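Local coordinates for dimethylsulfoniopropionate lyase (Roseovarius nubinhibens, PDB 4B29), which probably cleaves dimethylsulfoniopropionate to release dimethyl sulfide, as a zinc-binding lyase of the cupin superfamily, at residues Ala58-His63 with His95-His100; Ser160-Phe165 with Leu194-Leu199; Leu151-Tyr156 with His183-Pro188; Thr29-Ala34 with Arg86-Ala91. All coordinates share one frame; numbering follows the deposited sequence. Where two conformers were deposited one is given.

Contact 1 of 4, residues Ala58-His63 with His95-His100. With NI (nickel (II) ion), chain K.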
loop_
_atom_site.group_PDB
_atom_site.type_symbol
_atom_site.label_atom_id
_atom_site.label_comp_id
_atom_site.label_asym_id
_atom_site.label_seq_id
_atom_site.Cartn_x
_atom_site.Cartn_y
_atom_site.Cartn_z
ATOM N N ALA A 58 -8.382 11.803 11.587
ATOM C CA ALA A 58 -8.878 12.791 10.626
ATOM C C ALA A 58 -10.403 12.829 10.518
ATOM O O ALA A 58 -10.952 13.751 9.882
ATOM C CB ALA A 58 -8.326 12.520 9.216
ATOM N N ASP A 59 -11.035 11.761 11.017
ATOM C CA ASP A 59 -12.466 11.477 10.769
ATOM C C ASP A 59 -12.845 11.513 9.280
ATOM O O ASP A 59 -13.847 12.099 8.875
ATOM C CB ASP A 59 -13.358 12.422 11.576
ATOM C CG ASP A 59 -14.681 11.731 11.979
ATOM O OD1 ASP A 59 -14.632 10.844 12.892
ATOM O OD2 ASP A 59 -15.718 12.145 11.408
ATOM N N ARG A 60 -12.034 10.825 8.471
ATOM C CA ARG A 60 -12.307 10.770 7.054
ATOM C C ARG A 60 -13.320 9.627 6.830
ATOM O O ARG A 60 -13.081 8.538 7.348
ATOM C CB ARG A 60 -10.975 10.446 6.332
ATOM C CG ARG A 60 -11.175 10.409 4.808
ATOM C CD ARG A 60 -9.873 10.139 4.047
ATOM N NE ARG A 60 -8.960 11.135 4.552
ATOM C CZ ARG A 60 -8.783 12.339 4.019
ATOM N NH1 ARG A 60 -9.368 12.656 2.870
ATOM N NH2 ARG A 60 -7.961 13.201 4.650
ATOM N N PRO A 61 -14.355 9.836 6.031
ATOM C CA PRO A 61 -15.359 8.754 5.894
ATOM C C PRO A 61 -14.900 7.631 4.970
ATOM O O PRO A 61 -14.024 7.835 4.116
ATOM C CB PRO A 61 -16.568 9.452 5.234
ATOM C CG PRO A 61 -16.096 10.638 4.598
ATOM C CD PRO A 61 -14.768 11.068 5.335
ATOM N N ALA A 62 -15.536 6.487 5.147
ATOM C CA ALA A 62 -15.284 5.311 4.310
ATOM C C ALA A 62 -15.727 5.599 2.899
ATOM O O ALA A 62 -16.657 6.391 2.649
ATOM C CB ALA A 62 -16.046 4.120 4.861
ATOM N N HIS A 63 -15.080 4.955 1.946
ATOM C CA HIS A 63 -15.530 4.997 0.576
ATOM C C HIS A 63 -15.295 3.603 0.023
ATOM O O HIS A 63 -14.150 3.164 -0.090
ATOM C CB HIS A 63 -14.798 6.053 -0.254
ATOM C CG HIS A 63 -15.193 6.044 -1.695
ATOM N ND1 HIS A 63 -14.406 5.488 -2.687
ATOM C CD2 HIS A 63 -16.324 6.476 -2.311
ATOM C CE1 HIS A 63 -15.023 5.600 -3.850
ATOM N NE2 HIS A 63 -16.187 6.187 -3.649
ATOM N N HIS A 95 -14.079 0.395 6.241
ATOM C CA HIS A 95 -14.034 1.683 6.971
ATOM C C HIS A 95 -13.090 2.673 6.336
ATOM O O HIS A 95 -13.055 3.832 6.769
ATOM C CB HIS A 95 -13.575 1.444 8.392
ATOM C CG HIS A 95 -14.489 0.542 9.155
ATOM N ND1 HIS A 95 -15.800 0.890 9.434
ATOM C CD2 HIS A 95 -14.300 -0.693 9.669
ATOM C CE1 HIS A 95 -16.378 -0.103 10.094
ATOM N NE2 HIS A 95 -15.488 -1.071 10.263
ATOM N N VAL A 96 -12.325 2.246 5.337
ATOM C CA VAL A 96 -11.346 3.165 4.739
ATOM C C VAL A 96 -11.852 3.829 3.498
ATOM O O VAL A 96 -12.830 3.381 2.862
ATOM C CB VAL A 96 -9.980 2.468 4.442
ATOM C CG1 VAL A 96 -9.350 1.914 5.725
ATOM C CG2 VAL A 96 -10.154 1.371 3.391
ATOM N N GLU A 97 -11.174 4.912 3.098
ATOM C CA GLU A 97 -11.472 5.601 1.876
ATOM C C GLU A 97 -10.661 5.003 0.708
ATOM O O GLU A 97 -9.505 5.392 0.454
ATOM C CB GLU A 97 -11.187 7.129 2.031
ATOM C CG GLU A 97 -11.444 7.843 0.727
ATOM C CD GLU A 97 -10.948 9.276 0.788
ATOM O OE1 GLU A 97 -11.562 10.074 1.527
ATOM O OE2 GLU A 97 -9.950 9.588 0.115
ATOM N N TRP A 98 -11.263 4.054 -0.022
ATOM C CA TRP A 98 -10.589 3.414 -1.155
ATOM C C TRP A 98 -10.545 4.340 -2.336
ATOM O O TRP A 98 -11.527 5.086 -2.614
ATOM C CB TRP A 98 -11.293 2.087 -1.553
ATOM C CG TRP A 98 -11.140 1.054 -0.554
ATOM C CD1 TRP A 98 -12.038 0.707 0.428
ATOM C CD2 TRP A 98 -10.016 0.180 -0.407
ATOM N NE1 TRP A 98 -11.509 -0.315 1.200
ATOM C CE2 TRP A 98 -10.279 -0.661 0.682
ATOM C CE3 TRP A 98 -8.773 0.063 -1.091
ATOM C CZ2 TRP A 98 -9.358 -1.624 1.139
ATOM C CZ3 TRP A 98 -7.860 -0.923 -0.669
ATOM C CH2 TRP A 98 -8.146 -1.751 0.427
ATOM N N ARG A 99 -9.405 4.243 -3.041
ATOM C CA ARG A 99 -9.065 5.027 -4.224
ATOM C C ARG A 99 -8.570 4.134 -5.373
ATOM O O ARG A 99 -8.073 3.011 -5.156
ATOM C CB ARG A 99 -7.962 6.054 -3.866
ATOM C CG ARG A 99 -8.299 6.880 -2.616
ATOM C CD ARG A 99 -7.168 7.823 -2.201
ATOM N NE ARG A 99 -7.581 8.719 -1.111
ATOM C CZ ARG A 99 -6.741 9.469 -0.394
ATOM N NH1 ARG A 99 -5.455 9.488 -0.685
ATOM N NH2 ARG A 99 -7.203 10.253 0.585
ATOM N N HIS A 100 -8.695 4.648 -6.600
ATOM C CA HIS A 100 -8.287 3.922 -7.808
ATOM C C HIS A 100 -7.165 4.625 -8.559
ATOM O O HIS A 100 -6.214 3.985 -9.025
ATOM C CB HIS A 100 -9.452 3.869 -8.796
ATOM C CG HIS A 100 -10.239 2.609 -8.742
ATOM N ND1 HIS A 100 -11.563 2.557 -9.113
ATOM C CD2 HIS A 100 -9.882 1.353 -8.399
ATOM C CE1 HIS A 100 -11.994 1.317 -8.971
ATOM N NE2 HIS A 100 -10.995 0.573 -8.532
HETATM NI NI NI K . -17.565 6.670 -5.042
HETATM O O HOH W 1 -13.858 9.792 2.485
HETATM O O HOH W 2 -16.530 5.629 -6.917
HETATM O O HOH W 3 -18.864 7.924 -6.338
#
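A single beta bridge between two loops, His63 paired with Glu97, joins the chain after strand 56-57 to the chain after helix 83-92. Two backbone bonds define it: His63 N gives to Val96 O at 2.9 Å, nearly straight at 172°, and Trp98 N gives to a lone pair of His63 O at 3.0 Å. The His63 ring extends the bridge, because CG lies anti to the backbone N (chi1 176°) and ND1 can donate to Trp98 O at 2.9 Å. With ND1 so engaged, NE2, the other nitrogen of the ring, binds a nickel ion at 2.0 Å, whose other ligands here are two waters. Beside the bridge, Glu97 OE2 accepts from both NE and NH2 of Arg99, while Arg60 NH1 makes a long salt bridge of 3.6 Å to Glu97 OE1. The guanidinium and carboxylate planes of Arg60 and Glu97 stand 81° apart. Trp98 turns inward against helix 67-73, its NE1 bonded to Ala93 O. Arg60, Glu97 and Arg99 thus form a salt-bridge network beside a single beta bridge between irregular loops.

Contact 2 of 4, residues Ser160-Phe165 with Leu194-Leu199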
loop_
_atom_site.group_PDB
_atom_site.type_symbol
_atom_site.label_atom_id
_atom_site.label_comp_id
_atom_site.label_asym_id
_atom_site.label_seq_id
_atom_site.Cartn_x
_atom_site.Cartn_y
_atom_site.Cartn_z
ATOM N N SER A 160 1.019 -9.409 2.751
ATOM C CA SER A 160 0.561 -10.812 2.518
ATOM C C SER A 160 0.512 -11.062 1.034
ATOM O O SER A 160 0.500 -10.127 0.188
ATOM C CB SER A 160 -0.809 -11.046 3.223
ATOM O OG SER A 160 -1.779 -10.083 2.827
ATOM N N GLY A 161 0.507 -12.338 0.653
ATOM C CA GLY A 161 0.542 -12.635 -0.784
ATOM C C GLY A 161 1.982 -12.529 -1.288
ATOM O O GLY A 161 2.944 -12.687 -0.515
ATOM N N ARG A 162 2.120 -12.271 -2.582
ATOM C CA ARG A 162 3.459 -12.172 -3.214
ATOM C C ARG A 162 3.292 -11.635 -4.614
ATOM O O ARG A 162 2.207 -11.732 -5.234
ATOM C CB ARG A 162 4.162 -13.549 -3.214
ATOM C CG ARG A 162 3.545 -14.503 -4.149
ATOM C CD ARG A 162 4.197 -15.947 -3.958
ATOM N NE ARG A 162 5.554 -16.235 -4.402
ATOM C CZ ARG A 162 5.896 -16.658 -5.639
ATOM N NH1 ARG A 162 4.998 -16.746 -6.610
ATOM N NH2 ARG A 162 7.151 -16.997 -5.928
ATOM N N ALA A 163 4.342 -10.987 -5.124
ATOM C CA ALA A 163 4.287 -10.490 -6.480
ATOM C C ALA A 163 5.682 -10.249 -7.025
ATOM O O ALA A 163 6.633 -10.172 -6.258
ATOM C CB ALA A 163 3.452 -9.133 -6.554
ATOM N N LEU A 164 5.748 -10.083 -8.349
ATOM C CA LEU A 164 7.008 -9.810 -9.036
ATOM C C LEU A 164 7.125 -8.313 -9.254
ATOM O O LEU A 164 6.264 -7.730 -9.929
ATOM C CB LEU A 164 7.023 -10.571 -10.378
ATOM C CG LEU A 164 8.336 -10.438 -11.137
ATOM C CD1 LEU A 164 9.493 -11.062 -10.350
ATOM C CD2 LEU A 164 8.102 -11.113 -12.556
ATOM N N PHE A 165 8.203 -7.737 -8.701
ATOM C CA PHE A 165 8.459 -6.286 -8.749
ATOM C C PHE A 165 9.517 -5.920 -9.762
ATOM O O PHE A 165 10.615 -6.489 -9.744
ATOM C CB PHE A 165 8.895 -5.810 -7.369
ATOM C CG PHE A 165 7.743 -5.670 -6.412
ATOM C CD1 PHE A 165 7.136 -6.805 -5.804
ATOM C CD2 PHE A 165 7.205 -4.388 -6.188
ATOM C CE1 PHE A 165 6.050 -6.677 -4.922
ATOM C CE2 PHE A 165 6.113 -4.230 -5.277
ATOM C CZ PHE A 165 5.549 -5.355 -4.653
ATOM N N LEU A 194 0.752 -13.140 -10.005
ATOM C CA LEU A 194 0.558 -14.408 -10.727
ATOM C C LEU A 194 -0.624 -15.113 -10.069
ATOM O O LEU A 194 -1.735 -14.606 -10.122
ATOM C CB LEU A 194 1.865 -15.198 -10.684
ATOM C CG LEU A 194 3.077 -14.663 -11.467
ATOM C CD1 LEU A 194 2.717 -14.314 -12.901
ATOM C CD2 LEU A 194 3.762 -13.480 -10.767
ATOM N N THR A 195 -0.395 -16.237 -9.400
ATOM C CA THR A 195 -1.461 -17.023 -8.817
ATOM C C THR A 195 -2.000 -16.501 -7.463
ATOM O O THR A 195 -3.119 -16.826 -7.041
ATOM C CB THR A 195 -0.887 -18.479 -8.665
ATOM O OG1 THR A 195 -0.865 -19.030 -10.000
ATOM C CG2 THR A 195 -1.760 -19.288 -7.869
ATOM N N ASP A 196 -1.208 -15.669 -6.806
ATOM C CA ASP A 196 -1.530 -15.157 -5.482
ATOM C C ASP A 196 -1.831 -13.663 -5.612
ATOM O O ASP A 196 -1.360 -13.045 -6.551
ATOM C CB ASP A 196 -0.348 -15.350 -4.546
ATOM C CG ASP A 196 0.057 -16.827 -4.444
ATOM O OD1 ASP A 196 -0.832 -17.643 -4.149
ATOM O OD2 ASP A 196 1.234 -17.137 -4.638
ATOM N N PRO A 197 -2.694 -13.152 -4.738
ATOM C CA PRO A 197 -2.874 -11.679 -4.652
ATOM C C PRO A 197 -1.643 -11.082 -3.941
ATOM O O PRO A 197 -0.721 -11.796 -3.520
ATOM C CB PRO A 197 -4.085 -11.561 -3.746
ATOM C CG PRO A 197 -3.903 -12.690 -2.728
ATOM C CD PRO A 197 -3.284 -13.844 -3.577
ATOM N N ILE A 198 -1.653 -9.756 -3.751
ATOM C CA ILE A 198 -0.663 -9.146 -2.858
ATOM C C ILE A 198 -1.306 -7.956 -2.145
ATOM O O ILE A 198 -2.112 -7.242 -2.729
ATOM C CB ILE A 198 0.637 -8.681 -3.601
ATOM C CG1 ILE A 198 1.729 -8.337 -2.567
ATOM C CG2 ILE A 198 0.368 -7.542 -4.655
ATOM C CD1 ILE A 198 3.083 -8.078 -3.217
ATOM N N LEU A 199 -0.949 -7.821 -0.880
ATOM C CA LEU A 199 -1.412 -6.690 -0.042
ATOM C C LEU A 199 -0.130 -6.020 0.455
ATOM O O LEU A 199 0.758 -6.696 1.005
ATOM C CB LEU A 199 -2.226 -7.251 1.115
ATOM C CG LEU A 199 -2.740 -6.274 2.205
ATOM C CD1 LEU A 199 -3.713 -5.271 1.587
ATOM C CD2 LEU A 199 -3.383 -7.050 3.399
HETATM O O HOH W 4 1.209 -13.267 -7.174
HETATM O O HOH W 5 2.341 -15.844 -6.959
#
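Ile198 reaches across to Ala163 and Phe165 from strand 198-205, beside the turn that leads into strand 163-167. Its CB lies 3.8 Å from Arg162 O. CG1, anti to the backbone N (chi1 -168°), passes Ser160 O at 3.5 Å, and CG2 approaches Ala163 CB. At the tip, CD1 rests 3.5 Å from Ala163 CB and meets the edge of the Phe165 ring at CE1, 3.7 Å away. The backbones beneath pair in antiparallel fashion: Ser160 and Leu199 exchange two N-H...O bonds, and Arg162 N donates to Pro197 O at 3.0 Å, within the carbonyl plane. Between these bonds Gly161 sits at phi 81°, psi -156°, and its CA comes within 3.1 Å of Pro197 O, which leaves no room there for a side chain. At the outer end Arg162 and Asp196 do not pair directly. Water 5 accepts a hydrogen bond from Arg162 NH1 and donates one to Asp196 OD2, while Arg162 NE has its salt bridge with Glu176. Water 4 links Arg162 O, Leu194 N and Asp196 O. The chemistry thus divides: an apolar side chain fills the buried end, whereas the opposite charges of Arg162 and Asp196 are bridged by water.

Contact 3 of 4, residues Leu151-Tyr156 with His183-Pro188. With ZN (zinc ion), chain J; PO4 (phosphate ion), chain B; EDO (1,2-ethanediol), chain F.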
loop_
_atom_site.group_PDB
_atom_site.type_symbol
_atom_site.label_atom_id
_atom_site.label_comp_id
_atom_site.label_asym_id
_atom_site.label_seq_id
_atom_site.Cartn_x
_atom_site.Cartn_y
_atom_site.Cartn_z
ATOM N N LEU A 151 7.684 11.613 -8.585
ATOM C CA LEU A 151 8.864 12.237 -7.988
ATOM C C LEU A 151 9.265 11.695 -6.567
ATOM O O LEU A 151 10.420 11.461 -6.313
ATOM C CB LEU A 151 8.660 13.779 -7.958
ATOM C CG LEU A 151 9.763 14.573 -7.296
ATOM C CD1 LEU A 151 11.127 14.443 -8.034
ATOM C CD2 LEU A 151 9.296 16.070 -7.300
ATOM N N PRO A 152 8.304 11.544 -5.615
ATOM C CA PRO A 152 8.708 11.141 -4.262
ATOM C C PRO A 152 9.297 9.727 -4.247
ATOM O O PRO A 152 8.963 8.896 -5.120
ATOM C CB PRO A 152 7.371 11.146 -3.463
ATOM C CG PRO A 152 6.250 11.159 -4.496
ATOM C CD PRO A 152 6.881 11.947 -5.673
ATOM N N GLU A 153 10.208 9.536 -3.329
ATOM C CA GLU A 153 10.739 8.160 -3.057
ATOM C C GLU A 153 9.693 7.332 -2.351
ATOM O O GLU A 153 8.826 7.863 -1.643
ATOM C CB GLU A 153 11.935 8.275 -2.147
ATOM C CG GLU A 153 13.152 8.974 -2.871
ATOM C CD GLU A 153 14.304 9.142 -1.959
ATOM O OE1 GLU A 153 14.255 8.632 -0.810
ATOM O OE2 GLU A 153 15.350 9.743 -2.323
ATOM N N GLU A 154 9.801 6.008 -2.477
ATOM C CA GLU A 154 8.798 5.141 -1.868
ATOM C C GLU A 154 9.517 3.894 -1.393
ATOM O O GLU A 154 10.523 3.489 -1.972
ATOM C CB GLU A 154 7.824 4.834 -3.004
ATOM C CG GLU A 154 7.118 3.628 -2.985
ATOM C CD GLU A 154 6.097 3.573 -4.095
ATOM O OE1 GLU A 154 6.438 3.328 -5.268
ATOM O OE2 GLU A 154 4.916 3.676 -3.792
ATOM N N LEU A 155 9.022 3.308 -0.313
ATOM C CA LEU A 155 9.587 2.041 0.227
ATOM C C LEU A 155 8.402 1.095 0.385
ATOM O O LEU A 155 7.545 1.283 1.268
ATOM C CB LEU A 155 10.284 2.292 1.569
ATOM C CG LEU A 155 10.899 1.021 2.203
ATOM C CD1 LEU A 155 11.952 0.366 1.279
ATOM C CD2 LEU A 155 11.507 1.373 3.566
ATOM N N TYR A 156 8.332 0.085 -0.494
ATOM C CA TYR A 156 7.292 -0.926 -0.380
ATOM C C TYR A 156 7.628 -1.936 0.716
ATOM O O TYR A 156 8.794 -2.251 0.957
ATOM C CB TYR A 156 7.242 -1.765 -1.699
ATOM C CG TYR A 156 6.124 -1.381 -2.596
ATOM C CD1 TYR A 156 6.248 -0.239 -3.419
ATOM C CD2 TYR A 156 4.935 -2.087 -2.622
ATOM C CE1 TYR A 156 5.192 0.121 -4.296
ATOM C CE2 TYR A 156 3.901 -1.745 -3.464
ATOM C CZ TYR A 156 4.014 -0.610 -4.265
ATOM O OH TYR A 156 2.985 -0.286 -5.112
ATOM N N HIS A 183 12.100 2.482 -4.067
ATOM C CA HIS A 183 11.978 3.051 -5.415
ATOM C C HIS A 183 12.512 4.469 -5.403
ATOM O O HIS A 183 11.937 5.339 -4.763
ATOM C CB HIS A 183 10.517 3.100 -5.858
ATOM C CG HIS A 183 9.930 1.731 -6.096
ATOM N ND1 HIS A 183 8.581 1.471 -5.962
ATOM C CD2 HIS A 183 10.521 0.547 -6.380
ATOM C CE1 HIS A 183 8.362 0.185 -6.225
ATOM N NE2 HIS A 183 9.518 -0.390 -6.497
ATOM N N PRO A 184 13.646 4.707 -6.062
ATOM C CA PRO A 184 14.210 6.050 -6.046
ATOM C C PRO A 184 13.318 7.011 -6.830
ATOM O O PRO A 184 12.483 6.607 -7.657
ATOM C CB PRO A 184 15.570 5.928 -6.768
ATOM C CG PRO A 184 15.766 4.462 -7.003
ATOM C CD PRO A 184 14.472 3.693 -6.764
ATOM N N ALA A 185 13.520 8.306 -6.546
ATOM C CA ALA A 185 12.717 9.323 -7.217
ATOM C C ALA A 185 12.667 9.178 -8.725
ATOM O O ALA A 185 13.727 9.007 -9.390
ATOM C CB ALA A 185 13.305 10.732 -6.864
ATOM N N ASN A 186 11.459 9.281 -9.283
ATOM C CA ASN A 186 11.207 9.305 -10.749
ATOM C C ASN A 186 11.553 7.956 -11.457
ATOM O O ASN A 186 11.387 7.875 -12.686
ATOM C CB ASN A 186 12.022 10.417 -11.457
ATOM C CG ASN A 186 11.589 11.833 -11.061
ATOM O OD1 ASN A 186 12.454 12.741 -10.787
ATOM N ND2 ASN A 186 10.307 12.047 -11.089
ATOM N N ALA A 187 11.999 6.933 -10.715
ATOM C CA ALA A 187 12.362 5.679 -11.408
ATOM C C ALA A 187 11.083 4.881 -11.722
ATOM O O ALA A 187 10.322 4.572 -10.797
ATOM C CB ALA A 187 13.322 4.837 -10.536
ATOM N N PRO A 188 10.824 4.558 -13.007
ATOM C CA PRO A 188 9.608 3.814 -13.256
ATOM C C PRO A 188 9.674 2.412 -12.665
ATOM O O PRO A 188 10.753 1.793 -12.626
ATOM C CB PRO A 188 9.524 3.743 -14.773
ATOM C CG PRO A 188 10.321 4.927 -15.262
ATOM C CD PRO A 188 11.435 5.071 -14.254
HETATM ZN ZN ZN J . 5.412 4.006 -6.824
HETATM P P PO4 B . 2.710 2.887 -6.473
HETATM O O1 PO4 B . 1.313 2.934 -7.018
HETATM O O2 PO4 B . 2.610 2.987 -4.938
HETATM O O3 PO4 B . 3.451 1.615 -6.862
HETATM O O4 PO4 B . 3.541 4.029 -6.960
HETATM C C1 EDO F . 0.898 1.116 -2.324
HETATM O O1 EDO F . 1.071 -0.207 -2.838
HETATM C C2 EDO F . -0.215 1.740 -3.122
HETATM O O2 EDO F . -0.196 3.096 -2.724
HETATM O O HOH W 6 9.815 6.765 -6.853
HETATM O O HOH W 7 15.783 9.128 -5.025
#
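Glu154 OE1 is gripped by two groups, the zinc ion at 2.0 Å and His183 ND1 at 2.9 Å. The histidine bond is almost straight, 176° at the hydrogen, and the oxygen lies in the His183 ring plane; on the carboxylate side the donor comes from the anti side, 33° out of plane. Glutamate and imidazole run side by side in the same direction, their planes 70° apart. As a second-shell residue, His183 would thereby restrain the rotation of a first-shell ligand. His150 and His189 complete the protein ligands, and phosphate O4 binds the zinc ion at 1.9 Å. Tyr156 OH donates to phosphate O3 at 2.6 Å, so the anion, probably from the crystallisation liquor, may mark a pocket beside the metal. The Tyr156 ring meets the His183 ring obliquely, CD1 to CE1 at 3.5 Å. Beneath the site, Glu154 and His183 form an antiparallel hydrogen-bonded pair, with His183 N to Glu154 O at 2.8 Å. Beyond it the chain makes a type II turn from Pro184 to Ala187, where Asn186 lies alongside Leu151 and water 7 joins Glu153 OE2 to Ala185 N. Strand 153-159 thus runs between 198-205, whose Val202 and Trp204 touch Glu154, and the edge strand 180-183, while the His183 ring stacks on His189 at the start of strand 189-192.

Contact 4 of 4, residues Thr29-Ala34 with Arg86-Ala91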
loop_
_atom_site.group_PDB
_atom_site.type_symbol
_atom_site.label_atom_id
_atom_site.label_comp_id
_atom_site.label_asym_id
_atom_site.label_seq_id
_atom_site.Cartn_x
_atom_site.Cartn_y
_atom_site.Cartn_z
ATOM N N THR A 29 -7.892 2.661 14.334
ATOM C CA THR A 29 -6.909 2.859 15.394
ATOM C C THR A 29 -6.118 1.567 15.646
ATOM O O THR A 29 -4.913 1.598 15.834
ATOM C CB THR A 29 -7.590 3.412 16.675
ATOM O OG1 THR A 29 -8.178 4.669 16.311
ATOM C CG2 THR A 29 -6.549 3.622 17.787
ATOM N N HIS A 30 -6.822 0.420 15.591
ATOM C CA HIS A 30 -6.159 -0.850 15.774
ATOM C C HIS A 30 -5.188 -1.077 14.581
ATOM O O HIS A 30 -4.047 -1.546 14.793
ATOM C CB HIS A 30 -7.197 -1.972 15.877
ATOM C CG HIS A 30 -6.583 -3.338 15.865
ATOM N ND1 HIS A 30 -5.932 -3.869 16.963
ATOM C CD2 HIS A 30 -6.504 -4.274 14.883
ATOM C CE1 HIS A 30 -5.490 -5.085 16.659
ATOM N NE2 HIS A 30 -5.814 -5.348 15.403
ATOM N N LEU A 31 -5.639 -0.697 13.394
ATOM C CA LEU A 31 -4.802 -0.830 12.177
ATOM C C LEU A 31 -3.572 0.066 12.339
ATOM O O LEU A 31 -2.446 -0.361 12.001
ATOM C CB LEU A 31 -5.569 -0.451 10.935
ATOM C CG LEU A 31 -4.739 -0.251 9.647
ATOM C CD1 LEU A 31 -3.889 -1.528 9.323
ATOM C CD2 LEU A 31 -5.580 0.092 8.457
ATOM N N LEU A 32 -3.746 1.306 12.822
ATOM C CA LEU A 32 -2.563 2.156 12.977
ATOM C C LEU A 32 -1.548 1.574 13.935
ATOM O O LEU A 32 -0.341 1.669 13.715
ATOM C CB LEU A 32 -2.994 3.589 13.405
ATOM C CG LEU A 32 -1.852 4.613 13.365
ATOM C CD1 LEU A 32 -1.436 4.918 11.921
ATOM C CD2 LEU A 32 -2.339 5.933 14.102
ATOM N N GLU A 33 -2.026 0.957 15.035
ATOM C CA GLU A 33 -1.128 0.327 15.985
ATOM C C GLU A 33 -0.342 -0.812 15.304
ATOM O O GLU A 33 0.842 -0.959 15.545
ATOM C CB GLU A 33 -1.927 -0.215 17.188
ATOM C CG GLU A 33 -2.545 0.885 18.054
ATOM C CD GLU A 33 -3.664 0.375 18.997
ATOM O OE1 GLU A 33 -3.973 -0.831 18.996
ATOM O OE2 GLU A 33 -4.258 1.203 19.726
ATOM N N ALA A 34 -1.033 -1.599 14.502
ATOM C CA ALA A 34 -0.411 -2.727 13.816
ATOM C C ALA A 34 0.609 -2.207 12.811
ATOM O O ALA A 34 1.702 -2.786 12.706
ATOM C CB ALA A 34 -1.452 -3.586 13.121
ATOM N N ARG A 86 -2.057 -8.052 8.446
ATOM C CA ARG A 86 -2.970 -8.445 7.397
ATOM C C ARG A 86 -4.423 -8.447 7.939
ATOM O O ARG A 86 -5.341 -7.975 7.278
ATOM C CB ARG A 86 -2.667 -9.881 6.879
ATOM C CG ARG A 86 -3.590 -10.257 5.739
ATOM C CD ARG A 86 -3.522 -11.805 5.498
ATOM N NE ARG A 86 -4.039 -12.510 6.663
ATOM C CZ ARG A 86 -4.087 -13.848 6.744
ATOM N NH1 ARG A 86 -3.615 -14.572 5.742
ATOM N NH2 ARG A 86 -4.576 -14.462 7.827
ATOM N N ASP A 87 -4.606 -9.074 9.101
ATOM C CA ASP A 87 -5.988 -9.199 9.649
ATOM C C ASP A 87 -6.543 -7.831 10.024
ATOM O O ASP A 87 -7.762 -7.570 9.838
ATOM C CB ASP A 87 -6.002 -10.169 10.840
ATOM C CG ASP A 87 -5.703 -11.619 10.412
ATOM O OD1 ASP A 87 -5.585 -11.899 9.179
ATOM O OD2 ASP A 87 -5.604 -12.466 11.338
ATOM N N ALA A 88 -5.665 -6.949 10.507
ATOM C CA ALA A 88 -6.113 -5.567 10.807
ATOM C C ALA A 88 -6.552 -4.835 9.544
ATOM O O ALA A 88 -7.501 -4.041 9.574
ATOM C CB ALA A 88 -5.024 -4.801 11.535
ATOM N N LEU A 89 -5.868 -5.091 8.410
ATOM C CA LEU A 89 -6.208 -4.461 7.168
ATOM C C LEU A 89 -7.541 -4.987 6.663
ATOM O O LEU A 89 -8.360 -4.229 6.165
ATOM C CB LEU A 89 -5.100 -4.692 6.116
ATOM C CG LEU A 89 -3.892 -3.785 6.415
ATOM C CD1 LEU A 89 -2.614 -4.295 5.644
ATOM C CD2 LEU A 89 -4.221 -2.344 5.928
ATOM N N VAL A 90 -7.734 -6.309 6.764
ATOM C CA VAL A 90 -9.014 -6.891 6.322
ATOM C C VAL A 90 -10.171 -6.290 7.189
ATOM O O VAL A 90 -11.198 -5.900 6.628
ATOM C CB VAL A 90 -8.973 -8.431 6.379
ATOM C CG1 VAL A 90 -10.383 -9.005 6.144
ATOM C CG2 VAL A 90 -8.023 -8.962 5.271
ATOM N N ALA A 91 -9.955 -6.170 8.490
ATOM C CA ALA A 91 -10.995 -5.630 9.404
ATOM C C ALA A 91 -11.262 -4.146 9.130
ATOM O O ALA A 91 -12.400 -3.671 9.313
ATOM C CB ALA A 91 -10.610 -5.843 10.862
#
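Two first torsions bring Leu31 and Leu89 together: Leu31 carries CG anti to the backbone N (chi1 167°), whereas Leu89 holds CG beside its own N and opposite the carbonyl carbon (chi1 -76°). Each chain consequently leans into the space between the helices, and Leu31 CD1 touches Leu89 CD2 at 3.5 Å. The second methyl, Leu31 CD2, lies 3.8 Å from the same Leu89 CD2, so both methyls of Leu31 pack on one methyl of Leu89. Alongside them, the CB of the small Ala88 points toward the partner helix. This methyl stands 3.7 Å from His30 CD2, the imidazole lying oblique to it, and also touches Leu31 CA and Ala34 CB. This is an antiparallel helix pair, segment axes 8.9 Å apart at closest approach with a signed crossing angle of -155°, and it belongs to the helical N-terminal part that packs against the cupin sheet. The Leu31-Ala88 CA separation of 5.1 Å shows how near the backbones come where the alanine lies. No hydrogen bond links the two segments. On the sheet side, Phe118 of strand 115-122 touches both Leu31 and Leu89, and Leu199 of strand 198-205 also reaches Leu89. Farther round helix 83-92, Arg86 holds Asp87 OD1 with NE and NH2.

In the fold
Contacts 4 and 1 come first along the chain and cross, their segments alternating; their centres lie 14 Å apart, and both use the chain around helix 83-92. Contacts 3 and 2 follow, also alternating, with centres 20 Å apart. These two share the seven-stranded mixed sheet, in which strands 198-205 and 153-159 are neighbours, and contact 2 also leads into the five-stranded antiparallel sheet through strand 163-167. They touch where Phe165 CE2 packs on Tyr156 CD2 at 3.6 Å. Contact 4 meets contact 2 through Leu89 and Arg86 against Leu199 and Ser160, which seats the helical layer on the sheet. Contact 1 lies about 24 Å from contact 3 between centres, so its nickel is remote from the zinc site held in the cupin core.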